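Local coordinates for protein HepC.19480.a.B1 (Helicobacter pylori, PDB 6MTZ) that is of unknown function but is probably a DHH-family phosphoesterase that hydrolyses a phosphate ester at a metal site, at residues 13-18 with 68-73; 124-129 with 153-158; 172-177 with 215-220; 257-262 with 350-355; 265-270 with 287-292. All coordinates share one frame; numbering follows the deposited sequence.

Contact 1 of 5, residues 13-18 with 68-73; sequences HLSHID and LVSDLN
His13 and Leu68 are in register on parallel strands and lie side by side. From CB, 4.1 Å from Leu68 O, the His13 chain continues anti to its own nitrogen (chi1 -175°), level with its neighbour: CD2 passes 3.3 Å from Leu68 O, CE1 lies under Leu68 CD2, and that methyl sits over the ring, 3.6 Å from the centroid. Hydrogen bonds from ND1 to Ser28 OG of helix 19-29 and from NE2 to Ser70 OG (2.8 Å, near the ring plane) together hold the ring's rotation. Leu14 N to Leu68 O and Ser70 N to Leu14 O form the parallel ladder. Leu14 CG meets Leu72 CD1 at 3.7 Å on the other sheet face, beside helix 43-59. Asp18 N-caps helix 19-29, its OD1 accepting from Gly21 N yet only 3.3 Å from the like-charged Asp71 OD2; a water lies 2.7 Å from Asp18 OD2 and 2.6 Å from Asp71 OD2. Acidic loops at the carboxyl ends of parallel strands, with His103 and His104 adjacent, are consistent with a DHH-phosphoesterase metal site.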
# COMPACT_ATOMS: atom_id res chain seq x y z
N HIS A 13 0.66 13.12 -0.35
CA HIS A 13 -0.65 12.73 0.17
C HIS A 13 -0.56 11.40 0.90
O HIS A 13 -0.47 10.34 0.26
CB HIS A 13 -1.70 12.68 -0.94
CG HIS A 13 -3.09 12.41 -0.45
ND1 HIS A 13 -4.16 12.27 -1.31
CD2 HIS A 13 -3.58 12.25 0.80
CE1 HIS A 13 -5.25 12.02 -0.61
NE2 HIS A 13 -4.92 12.01 0.68
N LEU A 14 -0.67 11.45 2.22
CA LEU A 14 -0.69 10.26 3.07
C LEU A 14 -2.12 9.93 3.49
O LEU A 14 -2.84 10.80 4.01
CB LEU A 14 0.18 10.50 4.31
CG LEU A 14 -0.01 9.51 5.46
CD1 LEU A 14 0.43 8.10 5.03
CD2 LEU A 14 0.72 10.00 6.73
N SER A 15 -2.52 8.66 3.29
CA SER A 15 -3.88 8.22 3.60
C SER A 15 -3.87 6.81 4.17
O SER A 15 -2.86 6.10 4.13
CB SER A 15 -4.80 8.29 2.37
OG SER A 15 -6.16 8.23 2.77
N HIS A 16 -5.03 6.39 4.68
CA HIS A 16 -5.20 5.06 5.26
C HIS A 16 -5.22 4.01 4.14
O HIS A 16 -4.94 4.32 2.98
CB HIS A 16 -6.47 5.03 6.11
CG HIS A 16 -6.59 3.84 7.02
ND1 HIS A 16 -5.60 3.47 7.89
CD2 HIS A 16 -7.61 2.96 7.20
CE1 HIS A 16 -5.99 2.40 8.57
NE2 HIS A 16 -7.21 2.08 8.17
N ILE A 17 -5.58 2.77 4.45
CA ILE A 17 -5.49 1.68 3.49
C ILE A 17 -6.83 1.07 3.09
O ILE A 17 -6.85 0.25 2.18
CB ILE A 17 -4.56 0.55 3.99
CG1 ILE A 17 -5.02 0.04 5.36
CG2 ILE A 17 -3.11 1.02 3.99
CD1 ILE A 17 -4.50 -1.32 5.68
N ASP A 18 -7.95 1.41 3.72
CA ASP A 18 -9.18 0.72 3.33
C ASP A 18 -9.83 1.48 2.17
O ASP A 18 -9.19 2.30 1.51
CB ASP A 18 -10.09 0.57 4.55
CG ASP A 18 -10.41 1.90 5.19
OD1 ASP A 18 -9.99 2.94 4.65
OD2 ASP A 18 -11.07 1.92 6.24
N LEU A 68 -0.80 16.61 2.63
CA LEU A 68 -2.21 16.28 2.77
C LEU A 68 -2.32 14.93 3.46
O LEU A 68 -1.74 13.94 2.98
CB LEU A 68 -2.91 16.26 1.41
CG LEU A 68 -4.41 15.98 1.43
CD1 LEU A 68 -5.16 17.13 2.09
CD2 LEU A 68 -4.96 15.69 0.02
N VAL A 69 -3.04 14.88 4.57
CA VAL A 69 -3.20 13.67 5.38
C VAL A 69 -4.69 13.43 5.56
O VAL A 69 -5.41 14.31 6.06
CB VAL A 69 -2.49 13.79 6.74
CG1 VAL A 69 -2.56 12.47 7.51
CG2 VAL A 69 -1.03 14.24 6.57
N SER A 70 -5.16 12.24 5.19
CA SER A 70 -6.58 11.93 5.18
C SER A 70 -6.83 10.57 5.81
O SER A 70 -6.05 9.64 5.60
CB SER A 70 -7.15 11.93 3.75
OG SER A 70 -6.37 11.10 2.91
N ASP A 71 -7.91 10.49 6.60
CA ASP A 71 -8.44 9.23 7.13
C ASP A 71 -7.52 8.60 8.17
O ASP A 71 -7.55 7.38 8.38
CB ASP A 71 -8.73 8.24 6.00
CG ASP A 71 -9.72 7.17 6.41
OD1 ASP A 71 -10.58 7.45 7.30
OD2 ASP A 71 -9.63 6.04 5.86
N LEU A 72 -6.69 9.41 8.80
CA LEU A 72 -5.80 8.94 9.85
C LEU A 72 -5.88 9.93 11.00
O LEU A 72 -6.02 11.13 10.78
CB LEU A 72 -4.36 8.84 9.35
CG LEU A 72 -4.08 7.85 8.21
CD1 LEU A 72 -2.84 8.30 7.46
CD2 LEU A 72 -3.88 6.44 8.75
N ASN A 73 -5.82 9.43 12.22
CA ASN A 73 -5.67 10.34 13.35
C ASN A 73 -4.26 10.22 13.88
O ASN A 73 -3.68 9.13 13.88
CB ASN A 73 -6.72 10.10 14.44
CG ASN A 73 -6.58 8.79 15.13
OD1 ASN A 73 -6.47 7.75 14.48
ND2 ASN A 73 -6.61 8.81 16.46
O HOH W 1 -11.12 4.39 7.28

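Contact 2 of 5, residues 124-129 with 153-158; sequences CATKIV and EMVNSV. With EDO (1,2-ethanediol), chain C.
The N-terminal turn of helix 125-136 is capped here and docked on helix 145-159, with Cys124 at the N-cap and Asn156 facing it. Between the helices, Cys124 N gives a nearly straight bond (175°) to Asn156 OD1 at 2.8 Å. Within its own helix, Cys124 SG turns back to accept from Lys127 N at 3.3 Å, the capping bond. That return follows from chi1 of 75°, which sets the sulfur between the backbone nitrogen and carbonyl carbon. Lys127 then stretches, fully extended, across the Asn156 amide, its CD 3.7 Å from Asn156 CG, until NZ reaches Glu153 OE1 at 2.9 Å in a salt bridge through the syn lone pair. The same oxygen accepts a hydrogen bond at 2.8 Å from O1 of an ethanediol, probably from the crystallisation liquor, so OE1 has two donors. On the buried flank, Val155 CG1 sits 3.9 Å from Cys124 SG, and Thr126 crosses Val155 at about a right angle, touching with OG1. The segment axes run roughly antiparallel, at 143°. Asp20 of helix 19-29 accepts from Ala125 N and Thr126 N, tying the capped turn to the first helix, while helix 168-180 packs against helix 145-159 through Met154 and Val158.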
# COMPACT_ATOMS: atom_id res chain seq x y z
N CYS A 124 -17.41 10.67 5.63
CA CYS A 124 -16.23 9.86 5.41
C CYS A 124 -15.09 10.77 4.98
O CYS A 124 -15.30 11.91 4.54
CB CYS A 124 -16.48 8.79 4.35
SG CYS A 124 -16.54 9.43 2.65
N ALA A 125 -13.86 10.26 5.12
CA ALA A 125 -12.69 11.06 4.77
C ALA A 125 -12.69 11.43 3.29
O ALA A 125 -12.32 12.55 2.93
CB ALA A 125 -11.42 10.31 5.14
N THR A 126 -13.12 10.51 2.42
CA THR A 126 -13.13 10.80 0.99
C THR A 126 -14.00 12.02 0.67
O THR A 126 -13.61 12.88 -0.13
CB THR A 126 -13.60 9.58 0.20
OG1 THR A 126 -12.61 8.57 0.30
CG2 THR A 126 -13.76 9.93 -1.27
N LYS A 127 -15.17 12.14 1.31
CA LYS A 127 -16.03 13.28 1.02
C LYS A 127 -15.43 14.57 1.56
O LYS A 127 -15.48 15.61 0.89
CB LYS A 127 -17.43 13.05 1.59
CG LYS A 127 -18.44 14.13 1.20
CD LYS A 127 -19.88 13.61 1.35
CE LYS A 127 -20.91 14.64 0.82
NZ LYS A 127 -22.30 14.28 1.23
N ILE A 128 -14.84 14.52 2.76
CA ILE A 128 -14.12 15.68 3.29
C ILE A 128 -13.02 16.12 2.33
O ILE A 128 -12.90 17.30 2.00
CB ILE A 128 -13.56 15.38 4.69
CG1 ILE A 128 -14.67 15.00 5.67
CG2 ILE A 128 -12.78 16.58 5.21
CD1 ILE A 128 -14.14 14.50 7.00
N VAL A 129 -12.18 15.17 1.87
CA VAL A 129 -11.13 15.50 0.90
C VAL A 129 -11.74 16.16 -0.33
O VAL A 129 -11.26 17.20 -0.80
CB VAL A 129 -10.33 14.25 0.51
CG1 VAL A 129 -9.37 14.59 -0.65
CG2 VAL A 129 -9.56 13.71 1.71
N GLU A 153 -19.96 10.07 -3.06
CA GLU A 153 -21.15 9.87 -2.24
C GLU A 153 -21.35 8.40 -1.90
O GLU A 153 -21.76 8.06 -0.78
CB GLU A 153 -22.37 10.45 -2.97
CG GLU A 153 -23.62 10.52 -2.08
CD GLU A 153 -23.49 11.52 -0.92
OE1 GLU A 153 -22.58 12.39 -0.93
OE2 GLU A 153 -24.31 11.43 0.03
N MET A 154 -21.06 7.51 -2.85
CA MET A 154 -21.15 6.07 -2.60
C MET A 154 -20.23 5.66 -1.45
O MET A 154 -20.66 4.99 -0.50
CB MET A 154 -20.78 5.29 -3.87
CG MET A 154 -20.47 3.79 -3.59
SD MET A 154 -19.47 2.98 -4.87
CE MET A 154 -17.80 3.45 -4.41
N VAL A 155 -18.96 6.06 -1.52
CA VAL A 155 -18.06 5.81 -0.41
C VAL A 155 -18.62 6.38 0.88
O VAL A 155 -18.57 5.73 1.94
CB VAL A 155 -16.66 6.38 -0.71
CG1 VAL A 155 -15.77 6.28 0.54
CG2 VAL A 155 -16.01 5.63 -1.86
N ASN A 156 -19.20 7.58 0.82
CA ASN A 156 -19.74 8.17 2.05
C ASN A 156 -20.84 7.30 2.63
O ASN A 156 -20.85 7.01 3.83
CB ASN A 156 -20.25 9.59 1.80
CG ASN A 156 -20.48 10.36 3.11
OD1 ASN A 156 -19.53 10.75 3.79
ND2 ASN A 156 -21.74 10.54 3.47
N SER A 157 -21.77 6.83 1.78
CA SER A 157 -22.92 6.08 2.28
C SER A 157 -22.49 4.80 3.00
O SER A 157 -23.05 4.45 4.04
CB SER A 157 -23.88 5.75 1.14
OG SER A 157 -24.44 6.92 0.57
N VAL A 158 -21.52 4.08 2.45
CA VAL A 158 -21.17 2.81 3.09
C VAL A 158 -20.29 3.06 4.30
O VAL A 158 -20.38 2.33 5.30
CB VAL A 158 -20.53 1.83 2.09
CG1 VAL A 158 -19.20 2.35 1.56
CG2 VAL A 158 -20.33 0.46 2.72
C1 EDO C . -20.35 14.34 -3.67
O1 EDO C . -21.60 13.88 -3.13
C2 EDO C . -19.50 14.96 -2.56
O2 EDO C . -19.58 16.39 -2.57

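Contact 3 of 5, residues 172-177 with 215-220; sequences KVCMRM and VAYDND
Asp218 OD1 is gripped from two directions: Arg176 NH2 donates to it in a nearly straight bond of 2.8 Å, and a water donates at 2.7 Å. That water also accepts from Arg176 NH1 at 2.9 Å, closing a small bridge round the salt link. The two flat groups stand nearly perpendicular. Asp218 OD1 lies in the guanidinium plane, yet NH2 meets it from above the carboxylate, 47° out of its plane, which rules out a flat two-pronged pairing. A bend at chi3 (46°) turns the Arg176 head toward this oxygen. Inward of the charges, Val173 CG1 packs against both Tyr217 CD2, at 3.6 Å, and Asp218 OD1, at 3.7 Å; the Val173 and Tyr217 side chains run past one another head to tail. Cys174 SG approaches the Tyr217 ring obliquely, 4.9 Å from its centroid, a sulfur-aromatic contact. At the ring's far end Met177 CE touches Tyr217 OH at 3.6 Å, while that hydroxyl is hydrogen-bonded to Leu200 O of helix 190-203. The segment axes are 23° apart: this is near-parallel packing of helices 168-180 and 213-228 in the helical region between the parallel and the mixed sheet.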
# COMPACT_ATOMS: atom_id res chain seq x y z
N LYS A 172 -20.72 -1.37 -0.57
CA LYS A 172 -20.30 -2.55 0.17
C LYS A 172 -19.46 -3.47 -0.71
O LYS A 172 -18.44 -4.02 -0.26
CB LYS A 172 -21.53 -3.28 0.72
CG LYS A 172 -22.13 -2.60 1.97
CD LYS A 172 -23.61 -2.90 2.19
CE LYS A 172 -23.93 -4.37 2.11
NZ LYS A 172 -25.36 -4.65 2.54
N VAL A 173 -19.84 -3.60 -1.98
CA VAL A 173 -19.03 -4.38 -2.92
C VAL A 173 -17.64 -3.76 -3.04
O VAL A 173 -16.63 -4.48 -3.07
CB VAL A 173 -19.73 -4.48 -4.28
CG1 VAL A 173 -18.84 -5.25 -5.27
CG2 VAL A 173 -21.07 -5.16 -4.15
N CYS A 174 -17.56 -2.43 -3.10
CA CYS A 174 -16.27 -1.76 -3.25
C CYS A 174 -15.42 -1.91 -2.00
O CYS A 174 -14.20 -2.07 -2.09
CB CYS A 174 -16.47 -0.29 -3.60
SG CYS A 174 -17.15 -0.01 -5.25
N MET A 175 -16.03 -1.85 -0.82
CA MET A 175 -15.29 -2.02 0.42
C MET A 175 -14.62 -3.40 0.46
O MET A 175 -13.41 -3.52 0.73
CB MET A 175 -16.24 -1.84 1.60
CG MET A 175 -15.59 -1.71 2.95
SD MET A 175 -16.88 -1.28 4.17
CE MET A 175 -17.71 -2.84 4.39
N ARG A 176 -15.39 -4.45 0.20
CA ARG A 176 -14.78 -5.78 0.10
C ARG A 176 -13.75 -5.83 -1.03
O ARG A 176 -12.72 -6.50 -0.90
CB ARG A 176 -15.87 -6.83 -0.10
CG ARG A 176 -15.34 -8.26 -0.33
CD ARG A 176 -16.48 -9.28 -0.18
NE ARG A 176 -17.64 -8.79 -0.92
CZ ARG A 176 -17.86 -9.03 -2.21
NH1 ARG A 176 -17.01 -9.80 -2.88
NH2 ARG A 176 -18.93 -8.52 -2.81
N MET A 177 -14.02 -5.15 -2.15
CA MET A 177 -13.04 -5.15 -3.24
C MET A 177 -11.68 -4.66 -2.76
O MET A 177 -10.64 -5.24 -3.11
CB MET A 177 -13.52 -4.29 -4.41
CG MET A 177 -12.50 -4.20 -5.58
SD MET A 177 -11.21 -2.94 -5.41
CE MET A 177 -12.17 -1.47 -5.82
N VAL A 215 -24.88 -5.65 -8.17
CA VAL A 215 -24.69 -7.02 -8.62
C VAL A 215 -23.85 -7.06 -9.88
O VAL A 215 -23.02 -7.96 -10.06
CB VAL A 215 -26.05 -7.70 -8.85
CG1 VAL A 215 -25.84 -9.08 -9.45
CG2 VAL A 215 -26.82 -7.80 -7.54
N ALA A 216 -24.06 -6.11 -10.79
CA ALA A 216 -23.30 -6.10 -12.04
C ALA A 216 -21.82 -5.94 -11.77
O ALA A 216 -20.99 -6.65 -12.33
CB ALA A 216 -23.81 -4.99 -12.96
N TYR A 217 -21.47 -4.99 -10.91
CA TYR A 217 -20.07 -4.81 -10.57
C TYR A 217 -19.56 -6.02 -9.79
O TYR A 217 -18.46 -6.51 -10.06
CB TYR A 217 -19.87 -3.52 -9.77
CG TYR A 217 -18.42 -3.23 -9.43
CD1 TYR A 217 -17.50 -2.94 -10.42
CD2 TYR A 217 -17.98 -3.25 -8.11
CE1 TYR A 217 -16.17 -2.67 -10.11
CE2 TYR A 217 -16.66 -2.98 -7.79
CZ TYR A 217 -15.76 -2.69 -8.81
OH TYR A 217 -14.44 -2.42 -8.51
N ASP A 218 -20.37 -6.54 -8.87
CA ASP A 218 -19.93 -7.68 -8.06
C ASP A 218 -19.51 -8.87 -8.93
O ASP A 218 -18.48 -9.51 -8.67
CB ASP A 218 -21.04 -8.07 -7.09
CG ASP A 218 -20.56 -9.02 -5.99
OD1 ASP A 218 -19.39 -8.91 -5.56
OD2 ASP A 218 -21.36 -9.89 -5.58
N ASN A 219 -20.29 -9.17 -9.97
CA ASN A 219 -20.05 -10.35 -10.79
C ASN A 219 -18.99 -10.13 -11.87
O ASN A 219 -18.54 -11.11 -12.47
CB ASN A 219 -21.35 -10.80 -11.45
CG ASN A 219 -22.29 -11.48 -10.48
OD1 ASN A 219 -21.84 -12.03 -9.47
ND2 ASN A 219 -23.58 -11.42 -10.76
N ASP A 220 -18.59 -8.87 -12.12
CA ASP A 220 -17.57 -8.55 -13.13
C ASP A 220 -16.19 -8.39 -12.54
O ASP A 220 -15.21 -8.39 -13.29
CB ASP A 220 -17.91 -7.23 -13.86
CG ASP A 220 -18.93 -7.40 -14.98
OD1 ASP A 220 -19.46 -8.52 -15.17
OD2 ASP A 220 -19.21 -6.39 -15.66
O HOH W 2 -16.73 -9.14 -5.66

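Contact 4 of 5, residues 257-262 with 350-355; sequences CSVYYQ and EIFNNA
The Phe352 ring is the apolar centre where Val259 and Tyr261 meet the C-terminal part of helix 341-353, an alpha/beta packing of the last helix on the edge strand of the mixed sheet. Tyr261 CB stands over the middle of the Phe352 face, 4.0 Å from the centroid and almost on the ring normal, a CH-pi contact. Val259 CG2 comes instead at the ring's edge, 4.0 Å from Phe352 CE2. At the base of the same side chain, Tyr260 O lies 3.4 Å from Phe352 CB. The two aromatic planes are 58° apart with centroids 5.6 Å distant, an oblique pairing. With chi1 at 172°, the Tyr261 ring is carried away from the Phe352 face while CB stays over it; CD1 meets Phe352 CD1 at 3.9 Å, and CE1 meets Ala355 CB at 3.4 Å. Leu314 of helix 311-318 contacts both aromatic residues and Ile293 touches Val259 and Phe352; these residues help cover this side. The chain terminus marks the polar edge, where Ala355 ends in its carboxylate. Extended Gln262 crosses the Tyr261 face with its CG and delivers NE2 to Ala355 O at 2.9 Å, with an N-H...O angle of 167° and the acceptor close to the amide plane.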
# COMPACT_ATOMS: atom_id res chain seq x y z
N CYS A 257 17.77 -6.69 -3.37
CA CYS A 257 17.23 -7.75 -2.53
C CYS A 257 18.11 -8.99 -2.47
O CYS A 257 17.67 -10.02 -1.95
CB CYS A 257 15.82 -8.12 -2.99
SG CYS A 257 14.68 -6.70 -3.00
N SER A 258 19.35 -8.91 -2.96
CA SER A 258 20.22 -10.08 -3.00
C SER A 258 20.89 -10.30 -1.66
O SER A 258 21.39 -9.35 -1.04
CB SER A 258 21.29 -9.91 -4.07
OG SER A 258 20.77 -10.25 -5.34
N VAL A 259 20.91 -11.55 -1.21
CA VAL A 259 21.58 -11.93 0.02
C VAL A 259 22.41 -13.17 -0.27
O VAL A 259 22.15 -13.91 -1.22
CB VAL A 259 20.58 -12.17 1.18
CG1 VAL A 259 20.08 -10.83 1.71
CG2 VAL A 259 19.40 -13.02 0.69
N TYR A 260 23.43 -13.40 0.56
CA TYR A 260 24.44 -14.41 0.26
C TYR A 260 24.66 -15.30 1.47
O TYR A 260 25.10 -14.83 2.52
CB TYR A 260 25.75 -13.75 -0.19
CG TYR A 260 25.51 -12.86 -1.40
CD1 TYR A 260 25.12 -11.53 -1.24
CD2 TYR A 260 25.64 -13.37 -2.69
CE1 TYR A 260 24.89 -10.72 -2.34
CE2 TYR A 260 25.40 -12.56 -3.80
CZ TYR A 260 25.03 -11.24 -3.62
OH TYR A 260 24.80 -10.42 -4.70
N TYR A 261 24.35 -16.58 1.31
CA TYR A 261 24.59 -17.61 2.32
C TYR A 261 25.68 -18.54 1.79
O TYR A 261 25.45 -19.31 0.85
CB TYR A 261 23.31 -18.39 2.61
CG TYR A 261 23.53 -19.60 3.50
CD1 TYR A 261 23.69 -19.46 4.87
CD2 TYR A 261 23.56 -20.89 2.96
CE1 TYR A 261 23.89 -20.56 5.68
CE2 TYR A 261 23.76 -21.99 3.76
CZ TYR A 261 23.93 -21.82 5.12
OH TYR A 261 24.12 -22.91 5.92
N GLN A 262 26.86 -18.47 2.40
CA GLN A 262 28.02 -19.28 2.01
C GLN A 262 28.29 -19.02 0.54
O GLN A 262 28.61 -17.86 0.19
CB GLN A 262 27.75 -20.75 2.36
CG GLN A 262 27.47 -21.01 3.82
CD GLN A 262 27.47 -22.49 4.15
OE1 GLN A 262 27.28 -23.33 3.27
NE2 GLN A 262 27.71 -22.81 5.41
N GLU A 350 23.44 -9.86 8.68
CA GLU A 350 24.19 -10.14 9.90
C GLU A 350 24.17 -11.63 10.21
O GLU A 350 25.21 -12.23 10.49
CB GLU A 350 23.64 -9.33 11.07
N ILE A 351 22.99 -12.26 10.14
CA ILE A 351 22.89 -13.70 10.38
C ILE A 351 23.72 -14.47 9.35
O ILE A 351 24.48 -15.38 9.70
CB ILE A 351 21.42 -14.14 10.36
CG1 ILE A 351 20.65 -13.49 11.51
CG2 ILE A 351 21.33 -15.67 10.43
CD1 ILE A 351 19.16 -13.75 11.48
N PHE A 352 23.56 -14.14 8.06
CA PHE A 352 24.27 -14.87 7.01
C PHE A 352 25.78 -14.66 7.08
O PHE A 352 26.55 -15.53 6.65
CB PHE A 352 23.74 -14.46 5.63
CG PHE A 352 22.44 -15.14 5.25
CD1 PHE A 352 21.91 -16.16 6.03
CD2 PHE A 352 21.77 -14.77 4.09
CE1 PHE A 352 20.73 -16.79 5.67
CE2 PHE A 352 20.57 -15.40 3.72
CZ PHE A 352 20.05 -16.41 4.51
N ASN A 353 26.22 -13.53 7.64
CA ASN A 353 27.64 -13.20 7.58
C ASN A 353 28.50 -14.21 8.32
O ASN A 353 29.60 -14.55 7.86
CB ASN A 353 27.88 -11.79 8.13
CG ASN A 353 29.34 -11.41 8.11
OD1 ASN A 353 30.05 -11.58 9.10
ND2 ASN A 353 29.80 -10.91 6.98
N ASN A 354 28.03 -14.71 9.46
CA ASN A 354 28.76 -15.72 10.22
C ASN A 354 28.45 -17.14 9.78
O ASN A 354 29.08 -18.08 10.27
CB ASN A 354 28.46 -15.61 11.72
CG ASN A 354 29.04 -14.37 12.33
OD1 ASN A 354 30.26 -14.26 12.48
ND2 ASN A 354 28.18 -13.41 12.67
N ALA A 355 27.50 -17.32 8.86
CA ALA A 355 27.00 -18.64 8.53
C ALA A 355 28.02 -19.46 7.74
O ALA A 355 27.73 -20.59 7.34
CB ALA A 355 25.70 -18.53 7.75
OXT ALA A 355 29.15 -19.04 7.50

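Contact 5 of 5, residues 265-270 with 287-292; sequences KGFLSY and PDFDFY
Lys265, Phe267 and Tyr292 bury the most surface where strands 264-270 and 291-295 pair in parallel, within a beta-alpha-beta unit whose connection is helix 276-285. Lys265 is held at both ends. Its N bonds Asp290 OD2 at 2.7 Å through the anti lone pair, and its O accepts from both Asp290 N at 2.7 Å and Phe291 N at 3.3 Å. A bend at chi3 (81°) lays CE over the Phe289 face, 3.5 Å from the centroid, which puts NZ 4.2 Å from the Phe289 centroid in a cation-pi contact and lets it form a salt bridge to Asp288 OD1 at 3.0 Å. Phe267 turns its edge toward the Phe289 face, an edge-to-face pair with planes at 68°. Beside it Tyr292 points the same way, nearly parallel (14°) but displaced, with little overlap. Gly266 brings its CA over the Phe291 face. Phe282 of the connecting helix adds a ring to this cluster. Tyr292 OH donates to Ser269 OG at 2.8 Å, and Asp294 OD1 is also hydrogen-bonded to that serine oxygen.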
# COMPACT_ATOMS: atom_id res chain seq x y z
N LYS A 265 23.42 -17.74 -3.61
CA LYS A 265 22.78 -16.43 -3.69
C LYS A 265 21.28 -16.58 -3.53
O LYS A 265 20.66 -17.42 -4.18
CB LYS A 265 23.09 -15.72 -5.02
CG LYS A 265 22.43 -14.34 -5.14
CD LYS A 265 22.94 -13.51 -6.32
CE LYS A 265 22.28 -13.91 -7.64
NZ LYS A 265 22.68 -13.01 -8.77
N GLY A 266 20.69 -15.74 -2.67
CA GLY A 266 19.26 -15.75 -2.47
C GLY A 266 18.67 -14.38 -2.67
O GLY A 266 19.36 -13.36 -2.70
N PHE A 267 17.34 -14.35 -2.79
CA PHE A 267 16.56 -13.13 -2.95
C PHE A 267 15.65 -13.01 -1.74
O PHE A 267 14.90 -13.95 -1.42
CB PHE A 267 15.74 -13.18 -4.25
CG PHE A 267 14.94 -11.92 -4.53
CD1 PHE A 267 13.82 -11.60 -3.78
CD2 PHE A 267 15.28 -11.09 -5.59
CE1 PHE A 267 13.08 -10.47 -4.05
CE2 PHE A 267 14.54 -9.95 -5.87
CZ PHE A 267 13.44 -9.65 -5.10
N LEU A 268 15.70 -11.86 -1.07
CA LEU A 268 14.99 -11.63 0.18
C LEU A 268 13.82 -10.68 -0.05
O LEU A 268 14.02 -9.53 -0.49
CB LEU A 268 15.94 -11.06 1.24
CG LEU A 268 15.20 -10.45 2.43
CD1 LEU A 268 14.62 -11.55 3.28
CD2 LEU A 268 16.15 -9.59 3.24
N SER A 269 12.62 -11.14 0.25
CA SER A 269 11.43 -10.30 0.26
C SER A 269 10.90 -10.20 1.69
O SER A 269 11.40 -10.87 2.60
CB SER A 269 10.37 -10.86 -0.69
OG SER A 269 9.79 -12.04 -0.16
N TYR A 270 9.85 -9.40 1.88
CA TYR A 270 9.33 -9.10 3.21
C TYR A 270 7.82 -9.00 3.18
O TYR A 270 7.27 -8.26 2.36
CB TYR A 270 9.90 -7.79 3.74
CG TYR A 270 9.46 -7.40 5.13
CD1 TYR A 270 9.90 -8.11 6.24
CD2 TYR A 270 8.65 -6.28 5.34
CE1 TYR A 270 9.54 -7.75 7.52
CE2 TYR A 270 8.27 -5.90 6.64
CZ TYR A 270 8.72 -6.64 7.72
OH TYR A 270 8.37 -6.29 9.01
N PRO A 287 17.50 -18.04 -12.99
CA PRO A 287 18.24 -19.23 -12.55
C PRO A 287 19.51 -18.92 -11.80
O PRO A 287 20.06 -19.82 -11.16
CB PRO A 287 18.53 -19.97 -13.87
CG PRO A 287 18.54 -18.90 -14.91
CD PRO A 287 17.52 -17.88 -14.46
N ASP A 288 20.00 -17.67 -11.85
CA ASP A 288 21.22 -17.30 -11.15
C ASP A 288 21.04 -17.27 -9.64
O ASP A 288 22.04 -17.23 -8.91
CB ASP A 288 21.74 -15.94 -11.66
CG ASP A 288 20.67 -14.85 -11.70
OD1 ASP A 288 20.66 -14.02 -10.77
OD2 ASP A 288 19.86 -14.80 -12.66
N PHE A 289 19.81 -17.31 -9.15
CA PHE A 289 19.55 -17.38 -7.72
C PHE A 289 19.39 -18.83 -7.29
O PHE A 289 18.82 -19.65 -8.01
CB PHE A 289 18.30 -16.57 -7.36
CG PHE A 289 18.52 -15.09 -7.35
CD1 PHE A 289 18.44 -14.35 -8.52
CD2 PHE A 289 18.84 -14.43 -6.17
CE1 PHE A 289 18.66 -12.98 -8.51
CE2 PHE A 289 19.06 -13.07 -6.15
CZ PHE A 289 18.96 -12.34 -7.32
N ASP A 290 19.92 -19.14 -6.11
CA ASP A 290 19.86 -20.47 -5.53
C ASP A 290 18.72 -20.67 -4.55
O ASP A 290 18.24 -21.80 -4.40
CB ASP A 290 21.17 -20.78 -4.81
CG ASP A 290 22.34 -20.63 -5.71
OD1 ASP A 290 22.38 -21.36 -6.72
OD2 ASP A 290 23.18 -19.74 -5.44
N PHE A 291 18.28 -19.62 -3.86
CA PHE A 291 17.16 -19.78 -2.95
C PHE A 291 16.38 -18.49 -2.87
O PHE A 291 16.82 -17.42 -3.32
CB PHE A 291 17.61 -20.24 -1.56
CG PHE A 291 18.47 -19.25 -0.84
CD1 PHE A 291 19.83 -19.16 -1.12
CD2 PHE A 291 17.93 -18.43 0.15
CE1 PHE A 291 20.65 -18.25 -0.45
CE2 PHE A 291 18.73 -17.51 0.83
CZ PHE A 291 20.09 -17.42 0.54
N TYR A 292 15.20 -18.60 -2.29
CA TYR A 292 14.31 -17.49 -2.06
C TYR A 292 14.01 -17.48 -0.57
O TYR A 292 13.83 -18.55 0.03
CB TYR A 292 13.03 -17.62 -2.90
CG TYR A 292 12.16 -16.39 -2.89
CD1 TYR A 292 11.34 -16.11 -1.81
CD2 TYR A 292 12.16 -15.51 -3.97
CE1 TYR A 292 10.55 -14.98 -1.79
CE2 TYR A 292 11.37 -14.37 -3.95
CZ TYR A 292 10.56 -14.12 -2.86
OH TYR A 292 9.77 -13.00 -2.82

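In the fold
Contacts 1, 2, 3 and 5 are mainly buried, contact 1 lying nearest the chain's centre (about 12 Å between centres); contact 4 is partly exposed at the periphery (about 28 Å). Contacts 1 and 2 touch through Asp71 and Ala125, contacts 2 and 3 through Met154 and Cys174. Contacts 4 and 5 lie far from contacts 1 and 2, centres about 34 to 48 Å away; both hold strands of the mixed sheet, linked by a probable backbone hydrogen bond, Val259 O to Gly266 N. Contacts 1 and 5 are parallel strand pairs, but the first leads to acidic loops at the probable site, the second to an aromatic cluster. Contact 2 mixes a buried polar bond with a salt bridge; contact 3 pairs apolar packing with one.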